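Local structure of Rubredoxin\:oxygen oxidoreductase (Desulfovibrio gigas, 1E5D) at residues I257-M262 against V284-C289; N253-F258 against A304-V309; S295-E300 against Q327-L332; N336-A341 against Q390-A395. The protein catalyses the four-electron reduction of one oxygen molecule to two water molecules, using a diiron centre and flavin mononucleotide. One frame throughout, in Å; residues are numbered along the deposited sequence.

Contact 1. Residues I257-M262 against V284-C289; sequences IFYDSM and VKLMWC. With FMN (flavin mononucleotide), chain C.
Asp260 OD1 accepts from Trp288 NE1 across the contact at 3.0 Å and from Ser261 N in its own chain segment at 2.7 Å. The two donors come from opposite faces of the carboxylate plane. Lys290 adds a salt bridge, so three groups grip this one oxygen. Indole and carboxylate planes are turned 69° apart, and OD1 meets the indole N-H at the ring edge, slightly tilted from its plane.

Next to this, the Tyr259 ring lies nearly parallel to the five-membered ring of Trp288, with planes at 19°. The rings are slid apart, with centroids 4.9 Å apart, and barely overlap. Trp288 CD1 sits over one Tyr259 face, 3.6 Å from CZ. Tyr259 CG lies between backbone N and carbonyl carbon (chi1 79°), which leans the ring toward the neighbouring strand.

Ile257 and Leu286 share this side of the sheet, their branches CG2 and CD1 meeting at 3.5 Å. Helix 265-279 packs on it through Leu273 and Glu267. Phe258 and Met287 face the other side. Backbone hydrogen bonds join the two parallel strands, including Met287 N to Ile257 O at 2.7 Å.

Beyond the strand the chain turns to the flavin. Ser261 OG bonds phosphate O1P at 2.7 Å, and Met262 N bonds O2P. Trp263, Ser265 and Thr266 give further backbone N-H groups to the FMN. This is the first beta-alpha-beta unit of a flavodoxin-like domain, with its phosphate-binding loop at the end of the first strand.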
# COMPACT_ATOMS: atom_id res chain seq x y z
N ILE A 257 -6.62 0.61 16.48
CA ILE A 257 -7.14 -0.47 15.66
C ILE A 257 -7.01 -0.11 14.19
O ILE A 257 -7.52 0.91 13.73
CB ILE A 257 -8.62 -0.74 15.99
CG1 ILE A 257 -8.88 -1.14 17.45
CG2 ILE A 257 -9.19 -1.77 15.03
CD1 ILE A 257 -10.31 -0.92 17.89
N PHE A 258 -6.30 -0.92 13.40
CA PHE A 258 -6.26 -0.60 11.97
C PHE A 258 -6.61 -1.88 11.22
O PHE A 258 -6.29 -2.99 11.60
CB PHE A 258 -4.94 0.00 11.56
CG PHE A 258 -3.71 -0.84 11.37
CD1 PHE A 258 -3.47 -1.49 10.17
CD2 PHE A 258 -2.77 -0.99 12.37
CE1 PHE A 258 -2.34 -2.25 9.95
CE2 PHE A 258 -1.64 -1.76 12.16
CZ PHE A 258 -1.41 -2.39 10.95
N TYR A 259 -7.34 -1.67 10.13
CA TYR A 259 -7.93 -2.74 9.37
C TYR A 259 -8.10 -2.26 7.93
O TYR A 259 -8.01 -1.07 7.65
CB TYR A 259 -9.31 -3.12 9.96
CG TYR A 259 -10.36 -2.12 9.51
CD1 TYR A 259 -10.38 -0.84 10.07
CD2 TYR A 259 -11.32 -2.41 8.54
CE1 TYR A 259 -11.32 0.10 9.69
CE2 TYR A 259 -12.25 -1.48 8.14
CZ TYR A 259 -12.25 -0.22 8.72
OH TYR A 259 -13.19 0.69 8.31
N ASP A 260 -8.41 -3.22 7.07
CA ASP A 260 -9.00 -2.96 5.76
C ASP A 260 -10.08 -4.01 5.56
O ASP A 260 -10.18 -4.98 6.32
CB ASP A 260 -7.96 -2.98 4.65
CG ASP A 260 -8.43 -2.23 3.42
OD1 ASP A 260 -9.60 -1.77 3.41
OD2 ASP A 260 -7.66 -2.11 2.46
N SER A 261 -10.92 -3.83 4.55
CA SER A 261 -12.08 -4.71 4.39
C SER A 261 -12.65 -4.57 3.00
O SER A 261 -12.52 -3.51 2.37
CB SER A 261 -13.11 -4.34 5.45
OG SER A 261 -14.25 -5.18 5.34
N MET A 262 -13.29 -5.61 2.48
CA MET A 262 -13.93 -5.45 1.17
C MET A 262 -15.44 -5.31 1.34
O MET A 262 -16.02 -4.41 0.74
CB MET A 262 -13.60 -6.61 0.22
CG MET A 262 -12.11 -6.88 0.13
SD MET A 262 -11.70 -8.45 -0.64
CE MET A 262 -11.79 -9.54 0.79
N VAL A 284 -9.47 5.15 21.99
CA VAL A 284 -9.32 4.33 20.79
C VAL A 284 -9.08 5.17 19.55
O VAL A 284 -9.72 6.19 19.29
CB VAL A 284 -10.58 3.47 20.58
CG1 VAL A 284 -10.47 2.64 19.31
CG2 VAL A 284 -10.80 2.59 21.80
N LYS A 285 -8.13 4.72 18.75
CA LYS A 285 -8.00 5.19 17.38
C LYS A 285 -8.36 4.01 16.46
O LYS A 285 -7.61 3.04 16.43
CB LYS A 285 -6.61 5.72 17.06
CG LYS A 285 -6.17 6.90 17.93
CD LYS A 285 -6.81 8.20 17.48
CE LYS A 285 -7.47 8.93 18.64
NZ LYS A 285 -8.84 9.42 18.30
N LEU A 286 -9.48 4.16 15.77
CA LEU A 286 -9.96 3.26 14.74
C LEU A 286 -9.58 3.77 13.36
O LEU A 286 -10.16 4.72 12.85
CB LEU A 286 -11.48 3.09 14.83
CG LEU A 286 -12.11 2.10 13.86
CD1 LEU A 286 -11.29 0.81 13.82
CD2 LEU A 286 -13.55 1.79 14.22
N MET A 287 -8.59 3.15 12.71
CA MET A 287 -8.08 3.68 11.46
C MET A 287 -8.17 2.71 10.29
O MET A 287 -7.61 1.62 10.31
CB MET A 287 -6.61 4.11 11.66
CG MET A 287 -6.45 4.92 12.95
SD MET A 287 -4.73 5.39 13.28
CE MET A 287 -4.60 6.80 12.18
N TRP A 288 -8.88 3.12 9.25
CA TRP A 288 -9.03 2.43 7.98
C TRP A 288 -7.83 2.65 7.07
O TRP A 288 -7.50 3.79 6.75
CB TRP A 288 -10.31 2.95 7.31
CG TRP A 288 -10.73 2.22 6.08
CD1 TRP A 288 -10.44 0.92 5.78
CD2 TRP A 288 -11.50 2.72 4.99
NE1 TRP A 288 -10.99 0.59 4.56
CE2 TRP A 288 -11.65 1.67 4.06
CE3 TRP A 288 -12.10 3.95 4.70
CZ2 TRP A 288 -12.36 1.81 2.86
CZ3 TRP A 288 -12.80 4.08 3.51
CH2 TRP A 288 -12.93 3.02 2.60
N CYS A 289 -7.17 1.59 6.64
CA CYS A 289 -6.01 1.74 5.77
C CYS A 289 -6.33 2.43 4.45
O CYS A 289 -5.45 2.97 3.79
CB CYS A 289 -5.38 0.38 5.44
SG CYS A 289 -4.58 -0.38 6.86
N1 FMN C . -11.79 -16.13 1.87
C2 FMN C . -10.97 -17.13 2.13
O2 FMN C . -11.20 -17.96 2.97
N3 FMN C . -9.75 -17.29 1.43
C4 FMN C . -9.55 -16.65 0.22
O4 FMN C . -8.48 -16.80 -0.33
C4A FMN C . -10.48 -15.58 -0.10
N5 FMN C . -10.17 -14.66 -1.05
C5A FMN C . -11.21 -13.89 -1.50
C6 FMN C . -10.95 -13.01 -2.59
C7 FMN C . -11.84 -12.03 -2.94
C7M FMN C . -11.42 -10.94 -3.88
C8 FMN C . -13.06 -11.86 -2.17
C8M FMN C . -14.15 -10.94 -2.67
C9 FMN C . -13.41 -12.84 -1.23
C9A FMN C . -12.42 -13.71 -0.77
N10 FMN C . -12.54 -14.47 0.43
C10 FMN C . -11.66 -15.42 0.73
C1' FMN C . -13.81 -14.34 1.18
C2' FMN C . -13.77 -13.12 2.14
O2' FMN C . -12.72 -13.28 3.09
C3' FMN C . -15.12 -13.10 2.84
O3' FMN C . -16.04 -12.54 1.91
C4' FMN C . -15.08 -12.23 4.09
O4' FMN C . -16.38 -12.21 4.71
C5' FMN C . -14.66 -10.84 3.66
O5' FMN C . -14.63 -9.90 4.91
P FMN C . -14.85 -8.39 4.77
O1P FMN C . -14.24 -7.77 6.03
O2P FMN C . -14.36 -7.90 3.56
O3P FMN C . -16.28 -8.11 4.77

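Contact 2. Residues N253-F258 against A304-V309; sequences NKVVIF and AGAVIV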
# COMPACT_ATOMS: atom_id res chain seq x y z
N ASN A 253 -2.83 4.08 27.80
CA ASN A 253 -4.14 3.46 27.72
C ASN A 253 -4.79 3.63 26.35
O ASN A 253 -6.00 3.58 26.21
CB ASN A 253 -5.05 4.10 28.78
CG ASN A 253 -6.06 3.12 29.35
OD1 ASN A 253 -5.90 1.91 29.20
ND2 ASN A 253 -7.09 3.66 29.99
N LYS A 254 -3.97 3.86 25.33
CA LYS A 254 -4.42 4.11 23.98
C LYS A 254 -4.36 2.85 23.13
O LYS A 254 -3.38 2.11 23.10
CB LYS A 254 -3.55 5.21 23.35
CG LYS A 254 -4.03 5.72 22.00
CD LYS A 254 -3.23 6.94 21.60
CE LYS A 254 -3.00 7.02 20.11
NZ LYS A 254 -1.88 7.95 19.79
N VAL A 255 -5.48 2.60 22.45
CA VAL A 255 -5.56 1.45 21.56
C VAL A 255 -5.77 1.97 20.14
O VAL A 255 -6.66 2.77 19.86
CB VAL A 255 -6.67 0.48 21.98
CG1 VAL A 255 -6.75 -0.72 21.05
CG2 VAL A 255 -6.46 -0.01 23.41
N VAL A 256 -4.92 1.52 19.22
CA VAL A 256 -4.99 1.79 17.81
C VAL A 256 -5.46 0.52 17.11
O VAL A 256 -4.81 -0.52 17.15
CB VAL A 256 -3.64 2.19 17.20
CG1 VAL A 256 -3.73 2.15 15.68
CG2 VAL A 256 -3.19 3.55 17.69
N ILE A 257 -6.62 0.61 16.48
CA ILE A 257 -7.14 -0.47 15.66
C ILE A 257 -7.01 -0.11 14.19
O ILE A 257 -7.52 0.91 13.73
CB ILE A 257 -8.62 -0.74 15.99
CG1 ILE A 257 -8.88 -1.14 17.45
CG2 ILE A 257 -9.19 -1.77 15.03
CD1 ILE A 257 -10.31 -0.92 17.89
N PHE A 258 -6.30 -0.92 13.40
CA PHE A 258 -6.26 -0.60 11.97
C PHE A 258 -6.61 -1.88 11.22
O PHE A 258 -6.29 -2.99 11.60
CB PHE A 258 -4.94 0.00 11.56
CG PHE A 258 -3.71 -0.84 11.37
CD1 PHE A 258 -3.47 -1.49 10.17
CD2 PHE A 258 -2.77 -0.99 12.37
CE1 PHE A 258 -2.34 -2.25 9.95
CE2 PHE A 258 -1.64 -1.76 12.16
CZ PHE A 258 -1.41 -2.39 10.95
N ALA A 304 0.69 4.46 21.57
CA ALA A 304 -0.37 3.53 21.95
C ALA A 304 0.18 2.38 22.76
O ALA A 304 1.36 2.03 22.61
CB ALA A 304 -1.07 2.98 20.71
N GLY A 305 -0.63 1.76 23.61
CA GLY A 305 -0.15 0.58 24.33
C GLY A 305 -0.54 -0.71 23.64
O GLY A 305 0.08 -1.76 23.82
N ALA A 306 -1.59 -0.66 22.83
CA ALA A 306 -1.97 -1.87 22.10
C ALA A 306 -2.27 -1.57 20.64
O ALA A 306 -2.89 -0.56 20.31
CB ALA A 306 -3.18 -2.53 22.75
N VAL A 307 -1.84 -2.46 19.77
CA VAL A 307 -2.08 -2.32 18.33
C VAL A 307 -2.93 -3.49 17.87
O VAL A 307 -2.47 -4.63 17.95
CB VAL A 307 -0.74 -2.28 17.58
CG1 VAL A 307 -0.92 -2.31 16.08
CG2 VAL A 307 0.03 -1.03 17.99
N ILE A 308 -4.15 -3.23 17.43
CA ILE A 308 -5.04 -4.28 16.93
C ILE A 308 -5.19 -4.17 15.41
O ILE A 308 -5.46 -3.08 14.90
CB ILE A 308 -6.43 -4.21 17.56
CG1 ILE A 308 -6.42 -3.81 19.04
CG2 ILE A 308 -7.18 -5.53 17.35
CD1 ILE A 308 -5.74 -4.83 19.93
N VAL A 309 -5.01 -5.27 14.70
CA VAL A 309 -5.03 -5.31 13.25
C VAL A 309 -6.10 -6.26 12.73
O VAL A 309 -6.29 -7.38 13.19
CB VAL A 309 -3.70 -5.78 12.64
CG1 VAL A 309 -3.69 -5.41 11.16
CG2 VAL A 309 -2.51 -5.18 13.35
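Val309 CG1 rests over one face of the Phe258 ring in a CH-pi contact, 4.0 Å from the centroid and offset toward the rim. Val309 keeps CG1 anti to the backbone N (chi1 -164°), which sets that methyl over the ring. The two side chains lie side by side. Val309 CG2 also touches the ring, 3.7 Å from Phe258 CE2, and Val307 CG1 approaches the same carbon obliquely.

On the other side of the sheet, Ile308 fits between Val255 and Ile257. Its CG1 is 3.7 Å from Val255 CG1. Its CB is 3.9 Å from Ile257 CG1, and these two isoleucines run alongside each other.

The backbones set this register. Val256 bonds to strand 306-310 through both its N, which donates to Ala306 O, and its O, which receives Ile308 N at 2.8 Å. Phe258 N continues the pattern to Ile308 O. At the start of the pairing, Lys254 O takes Gly305 N at 2.8 Å and a weak second bond from Ala306 N.

Further out, Thr325, Leu326 and Ile329 of helix 320-331 pack on Phe258. Ile392 of helix 379-400 touches Ala306 and Ile308. Lys254 NZ forms salt bridges with Asp303 and Glu300. The pair joins the first strand to the third, the central strand of a parallel sheet in the order 2-1-3-4-5, with helices on both faces, as in the flavodoxin-like fold.

Contact 3. Residues S295-E300 against Q327-L332; sequences SQIMSE and QYIKGL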
# COMPACT_ATOMS: atom_id res chain seq x y z
N SER A 295 2.04 6.28 7.47
CA SER A 295 2.81 7.09 8.41
C SER A 295 1.89 7.59 9.52
O SER A 295 2.33 7.69 10.67
CB SER A 295 3.50 8.24 7.68
OG SER A 295 2.58 9.10 7.05
N GLN A 296 0.64 7.88 9.19
CA GLN A 296 -0.35 8.34 10.15
C GLN A 296 -0.63 7.30 11.23
O GLN A 296 -0.68 7.58 12.42
CB GLN A 296 -1.70 8.64 9.49
CG GLN A 296 -2.09 10.11 9.40
CD GLN A 296 -2.32 10.49 7.95
OE1 GLN A 296 -3.45 10.65 7.50
NE2 GLN A 296 -1.21 10.63 7.22
N ILE A 297 -0.84 6.07 10.75
CA ILE A 297 -1.12 5.01 11.71
C ILE A 297 0.07 4.89 12.66
O ILE A 297 -0.08 4.72 13.87
CB ILE A 297 -1.41 3.69 10.98
CG1 ILE A 297 -2.75 3.73 10.24
CG2 ILE A 297 -1.33 2.51 11.94
CD1 ILE A 297 -2.83 2.84 9.02
N MET A 298 1.26 5.02 12.09
CA MET A 298 2.47 4.90 12.91
C MET A 298 2.49 5.97 13.99
O MET A 298 2.82 5.72 15.14
CB MET A 298 3.72 5.00 12.04
CG MET A 298 5.02 4.89 12.82
SD MET A 298 5.19 3.28 13.62
CE MET A 298 6.27 3.72 14.98
N SER A 299 2.12 7.19 13.60
CA SER A 299 2.20 8.28 14.58
C SER A 299 1.28 7.98 15.75
O SER A 299 1.62 8.26 16.90
CB SER A 299 1.84 9.63 13.96
OG SER A 299 2.72 9.93 12.88
N GLU A 300 0.12 7.41 15.42
CA GLU A 300 -0.83 7.10 16.48
C GLU A 300 -0.29 5.96 17.32
O GLU A 300 -0.52 5.87 18.52
CB GLU A 300 -2.20 6.74 15.90
CG GLU A 300 -2.89 7.88 15.17
CD GLU A 300 -3.06 9.13 16.01
OE1 GLU A 300 -3.02 9.02 17.26
OE2 GLU A 300 -3.25 10.22 15.44
N GLN A 327 4.36 -3.82 7.04
CA GLN A 327 5.75 -3.74 6.61
C GLN A 327 6.38 -2.44 7.13
O GLN A 327 7.44 -2.45 7.73
CB GLN A 327 5.92 -3.80 5.10
CG GLN A 327 7.38 -3.83 4.64
CD GLN A 327 8.10 -5.03 5.25
OE1 GLN A 327 7.76 -6.17 4.91
NE2 GLN A 327 9.05 -4.78 6.15
N TYR A 328 5.68 -1.34 6.89
CA TYR A 328 6.17 -0.04 7.32
C TYR A 328 6.44 -0.07 8.82
O TYR A 328 7.49 0.32 9.30
CB TYR A 328 5.16 1.05 7.01
CG TYR A 328 5.62 2.46 7.32
CD1 TYR A 328 6.56 3.07 6.50
CD2 TYR A 328 5.12 3.18 8.39
CE1 TYR A 328 7.00 4.35 6.75
CE2 TYR A 328 5.56 4.47 8.65
CZ TYR A 328 6.49 5.06 7.82
OH TYR A 328 6.94 6.33 8.06
N ILE A 329 5.43 -0.57 9.54
CA ILE A 329 5.50 -0.53 11.00
C ILE A 329 6.61 -1.43 11.54
O ILE A 329 7.36 -1.02 12.42
CB ILE A 329 4.15 -0.93 11.62
CG1 ILE A 329 3.02 0.04 11.26
CG2 ILE A 329 4.29 -1.07 13.12
CD1 ILE A 329 1.70 -0.41 11.86
N LYS A 330 6.71 -2.63 10.99
CA LYS A 330 7.73 -3.56 11.46
C LYS A 330 9.12 -2.94 11.39
O LYS A 330 9.94 -3.12 12.29
CB LYS A 330 7.67 -4.85 10.65
CG LYS A 330 8.84 -5.79 10.88
CD LYS A 330 8.60 -7.09 10.12
CE LYS A 330 9.78 -8.04 10.24
NZ LYS A 330 9.53 -9.04 11.32
N GLY A 331 9.39 -2.19 10.32
CA GLY A 331 10.69 -1.58 10.13
C GLY A 331 10.96 -0.52 11.18
O GLY A 331 12.10 -0.25 11.55
N LEU A 332 9.90 0.12 11.70
CA LEU A 332 10.16 1.22 12.63
C LEU A 332 10.36 0.73 14.05
O LEU A 332 10.58 1.52 14.97
CB LEU A 332 9.02 2.23 12.51
CG LEU A 332 9.10 3.06 11.21
CD1 LEU A 332 7.79 3.80 10.97
CD2 LEU A 332 10.28 4.02 11.27
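The Tyr328 ring meets Met298 with its edge. Met298 CB lies in the ring plane, 3.9 Å from Tyr328 CE2. Ser295 CA comes obliquely to the same ring carbon, at 3.8 Å. The His294 ring also meets Tyr328. The phenol oxygen ends near Ser295 CB and is hydrogen-bonded to Asn196 OD1.

The Tyr328 ring reaches the first turn of the other segment. Met298 comes from the facing helix. With CG anti to the backbone N (chi1 180°), CG meets Leu332 CD1 at 3.5 Å. The bend at chi2 (63°) then brings SD to 3.7 Å from Leu332 CD1, and CE follows near Leu332 CB. Nearer the sheet, the CG2 branch of Ile297 meets the tip of Ile329, CD1, at 4.2 Å.

No hydrogen bond crosses between the segments, so the join is apolar. Within the first helix, Ser295 O receives Ser299 N at 3.0 Å and also Ser299 OG, from opposite faces of its carbonyl plane. Asn196 ND2 is a further donor to this oxygen.

The helix segments pass at 10.0 Å with their axes 44° apart. The side chain of Leu332 is about 7 Å from a bound FMN. Asn196 of helix 183-198, which also carries Tyr193 and Ile197 of the oxygen pocket, touches Met298 and Leu332. Pro320 of the second subunit packs on Tyr328. Ile297 lies against Met287 of strand 283-288, and Ile329 reaches Phe258 of strand 254-259. Both helices thus lie on the face of the flavodoxin-like sheet that carries Phe258 and Met287.

Contact 4. Residues N336-A341 against Q390-A395; sequences NKIGGA and QTIARA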
# COMPACT_ATOMS: atom_id res chain seq x y z
N ASN A 336 7.23 -2.30 23.32
CA ASN A 336 6.33 -2.28 24.47
C ASN A 336 4.88 -2.09 24.06
O ASN A 336 4.18 -1.19 24.51
CB ASN A 336 6.71 -1.19 25.47
CG ASN A 336 8.20 -1.00 25.65
OD1 ASN A 336 8.96 -1.87 26.07
ND2 ASN A 336 8.63 0.21 25.30
N LYS A 337 4.44 -2.98 23.18
CA LYS A 337 3.08 -2.92 22.67
C LYS A 337 2.38 -4.26 22.83
O LYS A 337 3.02 -5.31 22.71
CB LYS A 337 3.09 -2.52 21.19
CG LYS A 337 2.62 -1.10 20.95
CD LYS A 337 3.75 -0.22 20.45
CE LYS A 337 4.10 0.81 21.50
NZ LYS A 337 3.80 2.21 21.13
N ILE A 338 1.08 -4.21 23.10
CA ILE A 338 0.29 -5.43 23.09
C ILE A 338 -0.41 -5.57 21.74
O ILE A 338 -1.04 -4.62 21.27
CB ILE A 338 -0.75 -5.45 24.22
CG1 ILE A 338 -0.14 -5.60 25.61
CG2 ILE A 338 -1.80 -6.51 23.96
CD1 ILE A 338 -1.04 -5.06 26.72
N GLY A 339 -0.28 -6.73 21.13
CA GLY A 339 -0.88 -7.01 19.85
C GLY A 339 -2.24 -7.67 19.96
O GLY A 339 -2.60 -8.19 21.02
N GLY A 340 -2.97 -7.64 18.86
CA GLY A 340 -4.29 -8.19 18.66
C GLY A 340 -4.55 -8.40 17.18
O GLY A 340 -3.97 -7.70 16.34
N ALA A 341 -5.41 -9.35 16.84
CA ALA A 341 -5.73 -9.59 15.44
C ALA A 341 -7.16 -10.10 15.28
O ALA A 341 -7.77 -10.71 16.15
CB ALA A 341 -4.76 -10.56 14.82
N GLN A 390 -11.54 -7.24 26.15
CA GLN A 390 -11.37 -7.26 27.61
C GLN A 390 -10.05 -7.90 28.01
O GLN A 390 -9.36 -7.40 28.90
CB GLN A 390 -12.55 -7.98 28.26
CG GLN A 390 -13.63 -6.99 28.67
CD GLN A 390 -14.94 -7.68 28.96
OE1 GLN A 390 -14.99 -8.90 29.09
NE2 GLN A 390 -16.00 -6.88 29.06
N THR A 391 -9.68 -9.00 27.36
CA THR A 391 -8.39 -9.60 27.65
C THR A 391 -7.24 -8.63 27.43
O THR A 391 -6.42 -8.35 28.31
CB THR A 391 -8.18 -10.85 26.78
OG1 THR A 391 -9.25 -11.77 27.06
CG2 THR A 391 -6.87 -11.56 27.09
N ILE A 392 -7.18 -8.08 26.21
CA ILE A 392 -6.09 -7.15 25.89
C ILE A 392 -6.10 -5.95 26.83
O ILE A 392 -5.07 -5.57 27.40
CB ILE A 392 -6.18 -6.71 24.42
CG1 ILE A 392 -5.82 -7.82 23.43
CG2 ILE A 392 -5.33 -5.47 24.18
CD1 ILE A 392 -6.41 -7.66 22.05
N ALA A 393 -7.26 -5.33 27.04
CA ALA A 393 -7.28 -4.18 27.94
C ALA A 393 -6.82 -4.57 29.34
O ALA A 393 -6.15 -3.78 30.02
CB ALA A 393 -8.66 -3.57 28.01
N ARG A 394 -7.18 -5.77 29.78
CA ARG A 394 -6.78 -6.18 31.13
C ARG A 394 -5.26 -6.16 31.19
O ARG A 394 -4.65 -5.61 32.10
CB ARG A 394 -7.31 -7.56 31.49
CG ARG A 394 -8.13 -7.62 32.76
CD ARG A 394 -9.47 -8.31 32.55
NE ARG A 394 -10.59 -7.37 32.58
CZ ARG A 394 -11.87 -7.72 32.65
NH1 ARG A 394 -12.20 -9.01 32.70
NH2 ARG A 394 -12.82 -6.80 32.67
N ALA A 395 -4.68 -6.78 30.17
CA ALA A 395 -3.23 -6.85 30.07
C ALA A 395 -2.62 -5.45 30.01
O ALA A 395 -1.58 -5.20 30.62
CB ALA A 395 -2.83 -7.67 28.86
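Ile338 and Ile392 meet through their CG2 methyls at 3.7 Å. They adopt the same conformation, with chi1 -71° and chi2 156° in both. Each CG2 is anti to the backbone N, and each CG1 lies beside that N. Because strand and helix run in opposite directions, the two side chains slide past one another in opposite senses. The CG1 arms then lead to different partners.

The arm of Ile338 reaches along the helix to its next turn. Its CD1 sits 3.8 Å from Ala395 CB and 3.7 Å from Ala395 C. The small alanine lets the isoleucine tip come down to the helix backbone. The arm of Ile392 extends the other way along the strand. Its CD1 lies 4.0 Å from Gly340 CA and 4.0 Å from Gly339 O. Gly340 has no side chain on this side, so the methyl can rest on the strand backbone. Ile392 thus spans three strand residues, while Ile338 spans one helical turn. No hydrogen bond crosses between the segments, and the contact is apolar packing.

The strand and helix segments are nearly antiparallel, at 175°, with axes 9.3 Å apart. Ile392 also reaches the adjacent strand 306-310. Leu396 and Lys399 of the same helix, together with Pro367, pack on Ile338. Strand 338-345 is bonded through its backbone to strand 306-310 and to Asp365. This is the packing of the C-terminal helix on the flavodoxin-like sheet: helix 379-400 runs antiparallel along strands 306-310 and 338-345, on the face that carries Ala306 and Ile308.

Strand 254-259 opens both contact 1 and contact 2. Contact 1 closes first, round helix 265-279, and pairs the first strand with the second. Contact 2 closes later, when strand 306-310 pairs along the other edge of strand 254-259, so the loop of contact 1 lies within it, the two sharing Ile257 and Phe258. Contact 3 opens at helix 294-302, before contact 2 has closed, and ends on helix 320-331; contacts 2 and 3 therefore cross. Contact 4 follows in series. Its strand pairs with 306-310, and its closing helix packs on the face opposite to contact 3.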